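Local coordinates for T-lymphoma invasion and metastasis-inducing protein 1 (Homo sapiens, PDB 4K2P), which probably acts as a guanine nucleotide exchange factor that activates the small GTPase Rac, using its PH-CC-Ex region to bind phosphoinositides and partner proteins such as Par-3, at residues L213-R227 with F231-R243. The protein carries 5 engineered substitutions. Numbering follows the deposited sequence.
Sequences LLAFASRPTKVAMGR and FSVSSFHALVAAR
Thr-221 OG1 sits 3.0 Å from Arg-243 NH2, at the edge of the guanidinium and near its plane. Glu-186 of helix 168-203 grips both residues: its OE2 is hydrogen-bonded to Thr-221 OG1 and also to Ser-218 N, and its OE1 forms a salt bridge with Arg-243 NH2. This polar end belongs to a helix-helix packing in the CC-Ex domain, where helices 219-227 and 233-241 cross at 115° with their axes 10.1 Å apart. Phe-236 is a knob set among Leu-213, Leu-214, Thr-221 and Met-225. Its ring is carried to the turn from Leu-214 to Ala-217 by a chi1 of -172°, which sets CG anti to the backbone N. There Ala-217 CB lies over one face, 4.1 Å from the ring centroid, as a CH-pi contact, while Leu-213 O meets the ring edge in plane, 3.3 Å from Phe-236 CE2. An alanine in place of this phenylalanine would probably open a gap beneath the turn, leaving Ala-217 CB and Thr-221 CG2 without the ring they pack against. Leu-239 is a second knob; its CD1 presses tightly on Met-225 CG at 3.4 Å and its CD2 rests on Ala-224 CB, while the side chain also touches Val-28 in strand 27-30 of the PH domain. Met-225 also lies against Phe-231, its CB over one ring face, 4.0 Å from the centroid, and SD approaching obliquely in a Met-aromatic contact. At the start of helix 233-241, Ser-232 OG caps Ser-235 N (3.2 Å, 161°). Ser-235 OG, hydrogen-bonded to Ile-230 O, lies 3.5 Å from Met-225 SD.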
loop_
_atom_site.group_PDB
_atom_site.type_symbol
_atom_site.label_atom_id
_atom_site.label_comp_id
_atom_site.label_asym_id
_atom_site.label_seq_id
_atom_site.Cartn_x
_atom_site.Cartn_y
_atom_site.Cartn_z
ATOM N N LEU A 213 -3.071 1.286 12.175
ATOM C CA LEU A 213 -2.015 0.577 11.465
ATOM C C LEU A 213 -0.656 1.132 11.844
ATOM O O LEU A 213 0.285 0.369 12.074
ATOM C CB LEU A 213 -2.197 0.661 9.950
ATOM C CG LEU A 213 -1.083 0.021 9.114
ATOM C CD1 LEU A 213 -1.004 -1.486 9.356
ATOM C CD2 LEU A 213 -1.277 0.308 7.636
ATOM N N LEU A 214 -0.543 2.454 11.887
ATOM C CA LEU A 214 0.753 3.076 12.143
ATOM C C LEU A 214 1.333 2.691 13.496
ATOM O O LEU A 214 2.550 2.662 13.665
ATOM C CB LEU A 214 0.648 4.595 12.048
ATOM C CG LEU A 214 0.759 5.112 10.619
ATOM C CD1 LEU A 214 0.328 6.557 10.552
ATOM C CD2 LEU A 214 2.188 4.946 10.101
ATOM N N ALA A 215 0.466 2.401 14.457
ATOM C CA ALA A 215 0.919 2.006 15.784
ATOM C C ALA A 215 1.709 0.690 15.750
ATOM O O ALA A 215 2.440 0.385 16.676
ATOM C CB ALA A 215 -0.270 1.884 16.728
ATOM N N PHE A 216 1.567 -0.082 14.677
ATOM C CA PHE A 216 2.287 -1.347 14.532
ATOM C C PHE A 216 3.675 -1.180 13.929
ATOM O O PHE A 216 4.438 -2.137 13.860
ATOM C CB PHE A 216 1.485 -2.329 13.666
ATOM C CG PHE A 216 0.281 -2.886 14.355
ATOM C CD1 PHE A 216 0.430 -3.749 15.424
ATOM C CD2 PHE A 216 -0.994 -2.538 13.948
ATOM C CE1 PHE A 216 -0.668 -4.256 16.075
ATOM C CE2 PHE A 216 -2.101 -3.038 14.593
ATOM C CZ PHE A 216 -1.937 -3.905 15.661
ATOM N N ALA A 217 4.012 0.026 13.489
ATOM C CA ALA A 217 5.348 0.275 12.963
ATOM C C ALA A 217 6.385 0.108 14.071
ATOM O O ALA A 217 6.280 0.708 15.134
ATOM C CB ALA A 217 5.440 1.674 12.350
ATOM N N SER A 218 7.392 -0.707 13.794
ATOM C CA SER A 218 8.491 -0.957 14.722
ATOM C C SER A 218 9.409 0.252 14.815
ATOM O O SER A 218 9.264 1.200 14.047
ATOM C CB SER A 218 9.279 -2.179 14.267
ATOM O OG SER A 218 10.103 -1.847 13.165
ATOM N N ARG A 219 10.340 0.239 15.767
ATOM C CA ARG A 219 11.263 1.354 15.915
ATOM C C ARG A 219 12.112 1.562 14.662
ATOM O O ARG A 219 12.216 2.690 14.191
ATOM C CB ARG A 219 12.154 1.177 17.149
ATOM C CG ARG A 219 13.082 2.358 17.386
ATOM C CD ARG A 219 13.952 2.163 18.606
ATOM N NE ARG A 219 15.022 3.161 18.664
ATOM C CZ ARG A 219 15.120 4.136 19.560
ATOM N NH1 ARG A 219 14.191 4.301 20.480
ATOM N NH2 ARG A 219 16.145 4.973 19.520
ATOM N N PRO A 220 12.691 0.487 14.094
ATOM C CA PRO A 220 13.485 0.716 12.879
ATOM C C PRO A 220 12.670 1.306 11.732
ATOM O O PRO A 220 13.185 2.124 10.966
ATOM C CB PRO A 220 13.982 -0.684 12.506
ATOM C CG PRO A 220 13.889 -1.489 13.746
ATOM C CD PRO A 220 12.824 -0.890 14.603
ATOM N N THR A 221 11.407 0.914 11.626
ATOM C CA THR A 221 10.557 1.417 10.561
ATOM C C THR A 221 10.210 2.893 10.807
ATOM O O THR A 221 10.128 3.685 9.866
ATOM C CB THR A 221 9.276 0.570 10.433
ATOM O OG1 THR A 221 9.633 -0.782 10.112
ATOM C CG2 THR A 221 8.378 1.105 9.333
ATOM N N LYS A 222 10.024 3.271 12.065
ATOM C CA LYS A 222 9.747 4.666 12.383
ATOM C C LYS A 222 10.959 5.537 12.064
ATOM O O LYS A 222 10.813 6.644 11.553
ATOM C CB LYS A 222 9.342 4.826 13.846
ATOM C CG LYS A 222 7.896 4.468 14.112
ATOM C CD LYS A 222 7.583 4.512 15.599
ATOM C CE LYS A 222 6.090 4.377 15.849
ATOM N NZ LYS A 222 5.811 3.972 17.249
ATOM N N VAL A 223 12.150 5.025 12.361
ATOM C CA VAL A 223 13.387 5.722 12.034
ATOM C C VAL A 223 13.436 5.950 10.526
ATOM O O VAL A 223 13.765 7.044 10.075
ATOM C CB VAL A 223 14.634 4.931 12.516
ATOM C CG1 VAL A 223 15.918 5.508 11.939
ATOM C CG2 VAL A 223 14.709 4.935 14.040
ATOM N N ALA A 224 13.059 4.938 9.747
ATOM C CA ALA A 224 13.097 5.048 8.283
ATOM C C ALA A 224 12.077 6.064 7.766
ATOM O O ALA A 224 12.355 6.824 6.835
ATOM C CB ALA A 224 12.860 3.699 7.651
ATOM N N MET A 225 10.897 6.084 8.372
ATOM C CA MET A 225 9.871 7.045 8.007
ATOM C C MET A 225 10.356 8.465 8.323
ATOM O O MET A 225 10.041 9.418 7.607
ATOM C CB MET A 225 8.560 6.748 8.741
ATOM C CG MET A 225 7.787 5.580 8.150
ATOM S SD MET A 225 6.093 5.390 8.766
ATOM C CE MET A 225 6.400 4.870 10.443
ATOM N N GLY A 226 11.132 8.598 9.395
ATOM C CA GLY A 226 11.691 9.884 9.764
ATOM C C GLY A 226 12.664 10.363 8.703
ATOM O O GLY A 226 12.695 11.542 8.348
ATOM N N ARG A 227 13.447 9.428 8.175
ATOM C CA ARG A 227 14.405 9.734 7.126
ATOM C C ARG A 227 13.674 10.204 5.866
ATOM O O ARG A 227 14.132 11.110 5.178
ATOM C CB ARG A 227 15.273 8.508 6.837
ATOM C CG ARG A 227 16.192 8.639 5.634
ATOM C CD ARG A 227 16.987 7.356 5.412
ATOM N NE ARG A 227 16.103 6.203 5.263
ATOM C CZ ARG A 227 15.343 5.975 4.197
ATOM N NH1 ARG A 227 15.343 6.836 3.181
ATOM N NH2 ARG A 227 14.568 4.896 4.154
ATOM N N PHE A 231 5.363 10.272 7.873
ATOM C CA PHE A 231 4.778 9.205 8.677
ATOM C C PHE A 231 3.333 9.047 8.264
ATOM O O PHE A 231 2.479 9.837 8.654
ATOM C CB PHE A 231 4.838 9.515 10.176
ATOM C CG PHE A 231 6.224 9.589 10.734
ATOM C CD1 PHE A 231 7.002 10.719 10.549
ATOM C CD2 PHE A 231 6.743 8.531 11.462
ATOM C CE1 PHE A 231 8.282 10.790 11.078
ATOM C CE2 PHE A 231 8.020 8.596 11.992
ATOM C CZ PHE A 231 8.792 9.720 11.796
ATOM N N SER A 232 3.062 8.008 7.490
ATOM C CA SER A 232 1.728 7.767 6.977
ATOM C C SER A 232 1.598 6.304 6.599
ATOM O O SER A 232 2.586 5.582 6.526
ATOM C CB SER A 232 1.457 8.641 5.760
ATOM O OG SER A 232 2.255 8.184 4.677
ATOM N N VAL A 233 0.370 5.866 6.370
ATOM C CA VAL A 233 0.125 4.525 5.874
ATOM C C VAL A 233 0.900 4.306 4.584
ATOM O O VAL A 233 1.414 3.226 4.359
ATOM C CB VAL A 233 -1.376 4.282 5.643
ATOM C CG1 VAL A 233 -1.616 2.946 4.937
ATOM C CG2 VAL A 233 -2.105 4.303 6.976
ATOM N N SER A 234 0.999 5.334 3.748
ATOM C CA SER A 234 1.651 5.188 2.447
ATOM C C SER A 234 3.156 4.937 2.551
ATOM O O SER A 234 3.700 4.133 1.794
ATOM C CB SER A 234 1.400 6.424 1.583
ATOM O OG SER A 234 0.024 6.544 1.281
ATOM N N SER A 235 3.836 5.634 3.457
ATOM C CA SER A 235 5.272 5.440 3.623
ATOM C C SER A 235 5.564 4.128 4.364
ATOM O O SER A 235 6.557 3.461 4.097
ATOM C CB SER A 235 5.888 6.628 4.366
ATOM O OG SER A 235 5.361 6.741 5.674
ATOM N N PHE A 236 4.682 3.775 5.291
ATOM C CA PHE A 236 4.771 2.524 6.034
ATOM C C PHE A 236 4.688 1.381 5.033
ATOM O O PHE A 236 5.521 0.480 5.029
ATOM C CB PHE A 236 3.637 2.459 7.065
ATOM C CG PHE A 236 3.715 1.301 8.025
ATOM C CD1 PHE A 236 4.804 0.441 8.053
ATOM C CD2 PHE A 236 2.681 1.082 8.915
ATOM C CE1 PHE A 236 4.851 -0.617 8.950
ATOM C CE2 PHE A 236 2.729 0.030 9.818
ATOM C CZ PHE A 236 3.812 -0.822 9.830
ATOM N N HIS A 237 3.695 1.459 4.152
ATOM C CA HIS A 237 3.489 0.442 3.137
ATOM C C HIS A 237 4.683 0.372 2.213
ATOM O O HIS A 237 5.130 -0.710 1.884
ATOM C CB HIS A 237 2.229 0.695 2.312
ATOM C CG HIS A 237 1.960 -0.386 1.315
ATOM N ND1 HIS A 237 1.367 -0.157 0.092
ATOM C CD2 HIS A 237 2.226 -1.713 1.357
ATOM C CE1 HIS A 237 1.272 -1.293 -0.572
ATOM N NE2 HIS A 237 1.790 -2.251 0.172
ATOM N N ALA A 238 5.196 1.524 1.782
ATOM C CA ALA A 238 6.317 1.538 0.845
ATOM C C ALA A 238 7.535 0.833 1.448
ATOM O O ALA A 238 8.229 0.083 0.766
ATOM C CB ALA A 238 6.673 2.965 0.447
ATOM N N LEU A 239 7.784 1.083 2.727
ATOM C CA LEU A 239 8.930 0.505 3.414
ATOM C C LEU A 239 8.781 -1.010 3.538
ATOM O O LEU A 239 9.724 -1.759 3.304
ATOM C CB LEU A 239 9.090 1.157 4.788
ATOM C CG LEU A 239 9.565 2.607 4.735
ATOM C CD1 LEU A 239 9.294 3.316 6.048
ATOM C CD2 LEU A 239 11.047 2.662 4.397
ATOM N N VAL A 240 7.579 -1.460 3.868
ATOM C CA VAL A 240 7.320 -2.876 4.017
ATOM C C VAL A 240 7.413 -3.597 2.678
ATOM O O VAL A 240 8.002 -4.667 2.589
ATOM C CB VAL A 240 5.936 -3.131 4.647
ATOM C CG1 VAL A 240 5.549 -4.622 4.547
ATOM C CG2 VAL A 240 5.938 -2.690 6.094
ATOM N N ALA A 241 6.833 -3.004 1.640
ATOM C CA ALA A 241 6.787 -3.629 0.324
ATOM C C ALA A 241 8.183 -3.724 -0.262
ATOM O O ALA A 241 8.494 -4.662 -0.995
ATOM C CB ALA A 241 5.864 -2.854 -0.612
ATOM N N ALA A 242 9.033 -2.761 0.072
ATOM C CA ALA A 242 10.391 -2.736 -0.463
ATOM C C ALA A 242 11.226 -3.920 0.050
ATOM O O ALA A 242 12.286 -4.222 -0.498
ATOM C CB ALA A 242 11.070 -1.434 -0.108
ATOM N N ARG A 243 10.760 -4.583 1.103
ATOM C CA ARG A 243 11.480 -5.743 1.635
ATOM C C ARG A 243 11.300 -6.997 0.791
ATOM O O ARG A 243 12.111 -7.916 0.869
ATOM C CB ARG A 243 11.037 -6.039 3.059
ATOM C CG ARG A 243 11.273 -4.907 4.019
ATOM C CD ARG A 243 10.542 -5.191 5.306
ATOM N NE ARG A 243 10.558 -4.054 6.210
ATOM C CZ ARG A 243 9.876 -4.011 7.348
ATOM N NH1 ARG A 243 9.116 -5.040 7.708
ATOM N NH2 ARG A 243 9.942 -2.935 8.108
#